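PDB 1DDZ: carbonic anhydrase from Porphyridium purpureum, which probably catalyses the reversible hydration of carbon dioxide to hydrogencarbonate and a proton, as a zinc-dependent carbonic anhydrase of the beta class. Local coordinates for residues A[11-24]-A[477-489]. Sequence-based numbering, arbitrary orientation.
Sequences SDLEKKFIELEAKL and DMGVVAKANDDIG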
loop_
_atom_site.group_PDB
_atom_site.type_symbol
_atom_site.label_atom_id
_atom_site.label_comp_id
_atom_site.label_asym_id
_atom_site.label_seq_id
_atom_site.Cartn_x
_atom_site.Cartn_y
_atom_site.Cartn_z
ATOM N N SER A 11 12.347 -13.365 -21.551
ATOM C CA SER A 11 13.088 -12.139 -21.810
ATOM C C SER A 11 14.508 -12.403 -21.348
ATOM O O SER A 11 14.768 -13.393 -20.654
ATOM C CB SER A 11 12.523 -10.967 -21.001
ATOM O OG SER A 11 12.651 -11.196 -19.606
ATOM N N ASP A 12 15.406 -11.494 -21.684
ATOM C CA ASP A 12 16.783 -11.601 -21.275
ATOM C C ASP A 12 16.911 -11.610 -19.766
ATOM O O ASP A 12 17.754 -12.327 -19.230
ATOM C CB ASP A 12 17.580 -10.451 -21.850
ATOM C CG ASP A 12 17.667 -10.511 -23.361
ATOM O OD1 ASP A 12 17.327 -11.570 -23.947
ATOM O OD2 ASP A 12 18.079 -9.497 -23.960
ATOM N N LEU A 13 16.071 -10.834 -19.074
ATOM C CA LEU A 13 16.117 -10.813 -17.614
ATOM C C LEU A 13 15.813 -12.219 -17.105
ATOM O O LEU A 13 16.522 -12.743 -16.254
ATOM C CB LEU A 13 15.086 -9.854 -17.037
ATOM C CG LEU A 13 15.515 -8.922 -15.904
ATOM C CD1 LEU A 13 14.303 -8.628 -15.057
ATOM C CD2 LEU A 13 16.609 -9.504 -15.071
ATOM N N GLU A 14 14.741 -12.808 -17.622
ATOM C CA GLU A 14 14.321 -14.161 -17.248
ATOM C C GLU A 14 15.438 -15.187 -17.452
ATOM O O GLU A 14 15.717 -15.995 -16.567
ATOM C CB GLU A 14 13.060 -14.563 -18.034
ATOM C CG GLU A 14 11.742 -14.310 -17.268
ATOM C CD GLU A 14 10.553 -13.869 -18.140
ATOM O OE1 GLU A 14 9.587 -13.317 -17.554
ATOM O OE2 GLU A 14 10.570 -14.070 -19.380
ATOM N N LYS A 15 16.113 -15.119 -18.595
ATOM C CA LYS A 15 17.197 -16.047 -18.890
ATOM C C LYS A 15 18.302 -15.841 -17.880
ATOM O O LYS A 15 18.810 -16.793 -17.286
ATOM C CB LYS A 15 17.744 -15.802 -20.290
ATOM C CG LYS A 15 16.764 -16.132 -21.395
ATOM C CD LYS A 15 17.411 -15.847 -22.721
ATOM C CE LYS A 15 16.462 -16.095 -23.880
ATOM N NZ LYS A 15 17.112 -15.608 -25.136
ATOM N N LYS A 16 18.668 -14.581 -17.680
ATOM C CA LYS A 16 19.688 -14.229 -16.720
ATOM C C LYS A 16 19.407 -14.839 -15.345
ATOM O O LYS A 16 20.298 -15.420 -14.721
ATOM C CB LYS A 16 19.786 -12.717 -16.594
ATOM C CG LYS A 16 20.793 -12.259 -15.562
ATOM C CD LYS A 16 22.167 -12.758 -15.954
ATOM C CE LYS A 16 23.221 -12.403 -14.924
ATOM N NZ LYS A 16 24.607 -12.553 -15.469
ATOM N N PHE A 17 18.177 -14.750 -14.863
ATOM C CA PHE A 17 17.928 -15.312 -13.552
ATOM C C PHE A 17 17.945 -16.826 -13.474
ATOM O O PHE A 17 18.422 -17.363 -12.484
ATOM C CB PHE A 17 16.746 -14.654 -12.843
ATOM C CG PHE A 17 17.127 -13.383 -12.122
ATOM C CD1 PHE A 17 17.464 -13.410 -10.776
ATOM C CD2 PHE A 17 17.272 -12.192 -12.815
ATOM C CE1 PHE A 17 17.945 -12.275 -10.133
ATOM C CE2 PHE A 17 17.749 -11.054 -12.182
ATOM C CZ PHE A 17 18.089 -11.096 -10.847
ATOM N N ILE A 18 17.571 -17.501 -14.559
ATOM C CA ILE A 18 17.612 -18.956 -14.602
ATOM C C ILE A 18 19.085 -19.347 -14.430
ATOM O O ILE A 18 19.419 -20.243 -13.671
ATOM C CB ILE A 18 17.089 -19.476 -15.940
ATOM C CG1 ILE A 18 15.566 -19.388 -15.966
ATOM C CG2 ILE A 18 17.525 -20.917 -16.158
ATOM C CD1 ILE A 18 14.974 -19.563 -17.352
ATOM N N GLU A 19 19.961 -18.588 -15.067
ATOM C CA GLU A 19 21.402 -18.797 -14.985
ATOM C C GLU A 19 21.916 -18.552 -13.545
ATOM O O GLU A 19 22.719 -19.320 -13.024
ATOM C CB GLU A 19 22.059 -17.815 -15.938
ATOM C CG GLU A 19 23.388 -18.201 -16.488
ATOM C CD GLU A 19 23.733 -17.359 -17.714
ATOM O OE1 GLU A 19 24.781 -16.672 -17.698
ATOM O OE2 GLU A 19 22.947 -17.373 -18.693
ATOM N N LEU A 20 21.429 -17.488 -12.902
ATOM C CA LEU A 20 21.826 -17.165 -11.538
ATOM C C LEU A 20 21.313 -18.215 -10.547
ATOM O O LEU A 20 21.961 -18.556 -9.581
ATOM C CB LEU A 20 21.305 -15.782 -11.156
ATOM C CG LEU A 20 21.985 -14.598 -11.828
ATOM C CD1 LEU A 20 21.386 -13.309 -11.300
ATOM C CD2 LEU A 20 23.476 -14.646 -11.566
ATOM N N GLU A 21 20.135 -18.740 -10.792
ATOM C CA GLU A 21 19.593 -19.750 -9.905
ATOM C C GLU A 21 20.456 -21.020 -9.938
ATOM O O GLU A 21 20.735 -21.622 -8.896
ATOM C CB GLU A 21 18.157 -20.083 -10.286
ATOM C CG GLU A 21 17.557 -21.046 -9.325
ATOM C CD GLU A 21 16.180 -21.456 -9.730
ATOM O OE1 GLU A 21 15.920 -22.681 -9.711
ATOM O OE2 GLU A 21 15.358 -20.564 -10.063
ATOM N N ALA A 22 20.890 -21.409 -11.131
ATOM C CA ALA A 22 21.746 -22.588 -11.303
ATOM C C ALA A 22 23.056 -22.388 -10.538
ATOM O O ALA A 22 23.523 -23.258 -9.803
ATOM C CB ALA A 22 22.031 -22.809 -12.770
ATOM N N LYS A 23 23.616 -21.195 -10.657
ATOM C CA LYS A 23 24.856 -20.882 -9.965
ATOM C C LYS A 23 24.673 -20.979 -8.445
ATOM O O LYS A 23 25.530 -21.512 -7.739
ATOM C CB LYS A 23 25.359 -19.496 -10.394
ATOM C CG LYS A 23 26.570 -19.001 -9.629
ATOM C CD LYS A 23 27.067 -17.653 -10.151
ATOM C CE LYS A 23 27.899 -16.928 -9.088
ATOM N NZ LYS A 23 27.051 -16.572 -7.901
ATOM N N LEU A 24 23.534 -20.524 -7.943
ATOM C CA LEU A 24 23.279 -20.569 -6.499
ATOM C C LEU A 24 23.084 -22.001 -5.996
ATOM O O LEU A 24 23.703 -22.433 -5.031
ATOM C CB LEU A 24 22.047 -19.716 -6.158
ATOM C CG LEU A 24 21.331 -19.927 -4.819
ATOM C CD1 LEU A 24 22.308 -19.748 -3.647
ATOM C CD2 LEU A 24 20.179 -18.938 -4.719
ATOM N N ASP A 477 27.876 -14.094 -2.169
ATOM C CA ASP A 477 27.279 -13.671 -3.425
ATOM C C ASP A 477 26.077 -14.484 -3.836
ATOM O O ASP A 477 26.127 -15.701 -3.821
ATOM C CB ASP A 477 28.348 -13.725 -4.513
ATOM C CG ASP A 477 27.961 -12.967 -5.776
ATOM O OD1 ASP A 477 26.842 -12.422 -5.863
ATOM O OD2 ASP A 477 28.809 -12.902 -6.691
ATOM N N MET A 478 24.970 -13.799 -4.123
ATOM C CA MET A 478 23.762 -14.468 -4.568
ATOM C C MET A 478 23.563 -14.173 -6.046
ATOM O O MET A 478 22.635 -14.675 -6.679
ATOM C CB MET A 478 22.539 -14.019 -3.763
ATOM C CG MET A 478 22.530 -14.453 -2.296
ATOM S SD MET A 478 22.370 -16.232 -2.058
ATOM C CE MET A 478 24.094 -16.660 -1.830
ATOM N N GLY A 479 24.418 -13.319 -6.583
ATOM C CA GLY A 479 24.329 -12.975 -7.984
ATOM C C GLY A 479 24.414 -11.473 -8.184
ATOM O O GLY A 479 24.248 -10.699 -7.241
ATOM N N VAL A 480 24.721 -11.058 -9.406
ATOM C CA VAL A 480 24.804 -9.651 -9.737
ATOM C C VAL A 480 24.296 -9.533 -11.168
ATOM O O VAL A 480 24.418 -10.489 -11.934
ATOM C CB VAL A 480 26.237 -9.147 -9.620
ATOM C CG1 VAL A 480 27.092 -9.737 -10.702
ATOM C CG2 VAL A 480 26.260 -7.632 -9.663
ATOM N N VAL A 481 23.606 -8.439 -11.486
ATOM C CA VAL A 481 23.082 -8.215 -12.834
ATOM C C VAL A 481 23.435 -6.790 -13.193
ATOM O O VAL A 481 23.084 -5.848 -12.473
ATOM C CB VAL A 481 21.548 -8.335 -12.908
ATOM C CG1 VAL A 481 21.084 -8.128 -14.343
ATOM C CG2 VAL A 481 21.065 -9.654 -12.405
ATOM N N ALA A 482 24.155 -6.621 -14.290
ATOM C CA ALA A 482 24.550 -5.292 -14.740
ATOM C C ALA A 482 23.570 -4.704 -15.736
ATOM O O ALA A 482 23.541 -3.504 -15.932
ATOM C CB ALA A 482 25.935 -5.332 -15.348
ATOM N N LYS A 483 22.841 -5.552 -16.441
ATOM C CA LYS A 483 21.860 -5.071 -17.400
ATOM C C LYS A 483 21.216 -6.270 -18.057
ATOM O O LYS A 483 21.902 -7.197 -18.459
ATOM C CB LYS A 483 22.520 -4.204 -18.468
ATOM C CG LYS A 483 21.546 -3.362 -19.268
ATOM C CD LYS A 483 22.269 -2.605 -20.370
ATOM C CE LYS A 483 21.365 -1.563 -21.007
ATOM N NZ LYS A 483 21.991 -0.933 -22.210
ATOM N N ALA A 484 19.898 -6.231 -18.170
ATOM C CA ALA A 484 19.141 -7.311 -18.764
ATOM C C ALA A 484 17.744 -6.788 -19.107
ATOM O O ALA A 484 16.964 -6.392 -18.233
ATOM C CB ALA A 484 19.061 -8.492 -17.794
ATOM N N ASN A 485 17.445 -6.765 -20.391
ATOM C CA ASN A 485 16.158 -6.295 -20.858
ATOM C C ASN A 485 15.079 -7.248 -20.411
ATOM O O ASN A 485 15.250 -8.462 -20.480
ATOM C CB ASN A 485 16.150 -6.210 -22.378
ATOM C CG ASN A 485 14.865 -5.655 -22.901
ATOM O OD1 ASN A 485 14.009 -6.394 -23.380
ATOM N ND2 ASN A 485 14.685 -4.346 -22.753
ATOM N N ASP A 486 13.981 -6.709 -19.912
ATOM C CA ASP A 486 12.913 -7.561 -19.474
ATOM C C ASP A 486 11.712 -7.539 -20.409
ATOM O O ASP A 486 10.613 -7.888 -20.007
ATOM C CB ASP A 486 12.494 -7.208 -18.054
ATOM C CG ASP A 486 11.551 -8.241 -17.457
ATOM O OD1 ASP A 486 11.685 -9.448 -17.771
ATOM O OD2 ASP A 486 10.661 -7.844 -16.680
ATOM N N ASP A 487 11.928 -7.218 -21.680
ATOM C CA ASP A 487 10.819 -7.182 -22.625
ATOM C C ASP A 487 10.575 -8.527 -23.323
ATOM O O ASP A 487 11.513 -9.215 -23.720
ATOM C CB ASP A 487 11.022 -6.049 -23.645
ATOM C CG ASP A 487 11.086 -4.649 -22.988
ATOM O OD1 ASP A 487 10.446 -4.421 -21.935
ATOM O OD2 ASP A 487 11.784 -3.762 -23.531
ATOM N N ILE A 488 9.318 -8.956 -23.346
ATOM C CA ILE A 488 8.940 -10.196 -24.012
ATOM C C ILE A 488 8.321 -9.848 -25.365
ATOM O O ILE A 488 8.739 -10.377 -26.403
ATOM C CB ILE A 488 7.929 -11.037 -23.180
ATOM C CG1 ILE A 488 6.664 -10.228 -22.858
ATOM C CG2 ILE A 488 8.608 -11.548 -21.926
ATOM C CD1 ILE A 488 5.558 -10.984 -22.166
ATOM N N GLY A 489 7.362 -8.920 -25.338
ATOM C CA GLY A 489 6.659 -8.477 -26.529
ATOM C C GLY A 489 5.268 -7.953 -26.180
ATOM O O GLY A 489 4.980 -6.775 -26.496
HETATM O O HOH W 1 14.458 -9.487 -23.563
HETATM O O HOH W 2 23.536 -16.604 -8.468
HETATM O O HOH W 3 25.368 -18.272 -5.545
#
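The Phe17 ring meets Val481 obliquely, its CE2 lying 3.6 Å from Val481 CG2; Leu20 CD1 lies over one face near the rim, and Leu13 O sits in plane at the edge. His443 stacks with the ring, which joins helix 12-24 to helix 426-447. Leu20 CD1 also packs on Val481 CG2, while its CD2 reaches the bare CA of Gly479 at 4.0 Å. Farther along, Leu24 CD1 touches Met478 SD, and a water bridges Leu20 O and Met478 O. At the other end, Leu13 splits its methyls, CD2 on Ala484 CB and CD1 against the Asp486 carboxylate. Leu13 N donates to Asn485 O (2.9 Å). Ser11 OG, turned between its backbone N and carbonyl carbon (chi1 63°), donates to the anti lone pair of Asp486 OD1 at 2.7 Å and accepts a weak bond from Glu14 N. Ser11 N in turn binds Glu14 OE2, completing a capping box. The helix runs nearly antiparallel (158°) to strand 477-481, an edge strand of its sheet within this chain. The N-terminal helix thus lies against the second of the two sheets, in the C-terminal half of this beta-carbonic anhydrase. With alanine here instead of Asp486, the Ser11 hydroxyl would probably lose its acceptor and Arg407 of the second subunit its carboxylate mate. Glu14 OE1 and Asp486 OD1 lie 4.4 Å apart; with Arg410 of the second subunit salt-bridged to Glu14, the arginines there probably offset the repulsion between these carboxylates, tying the helix cap to the dimer interface.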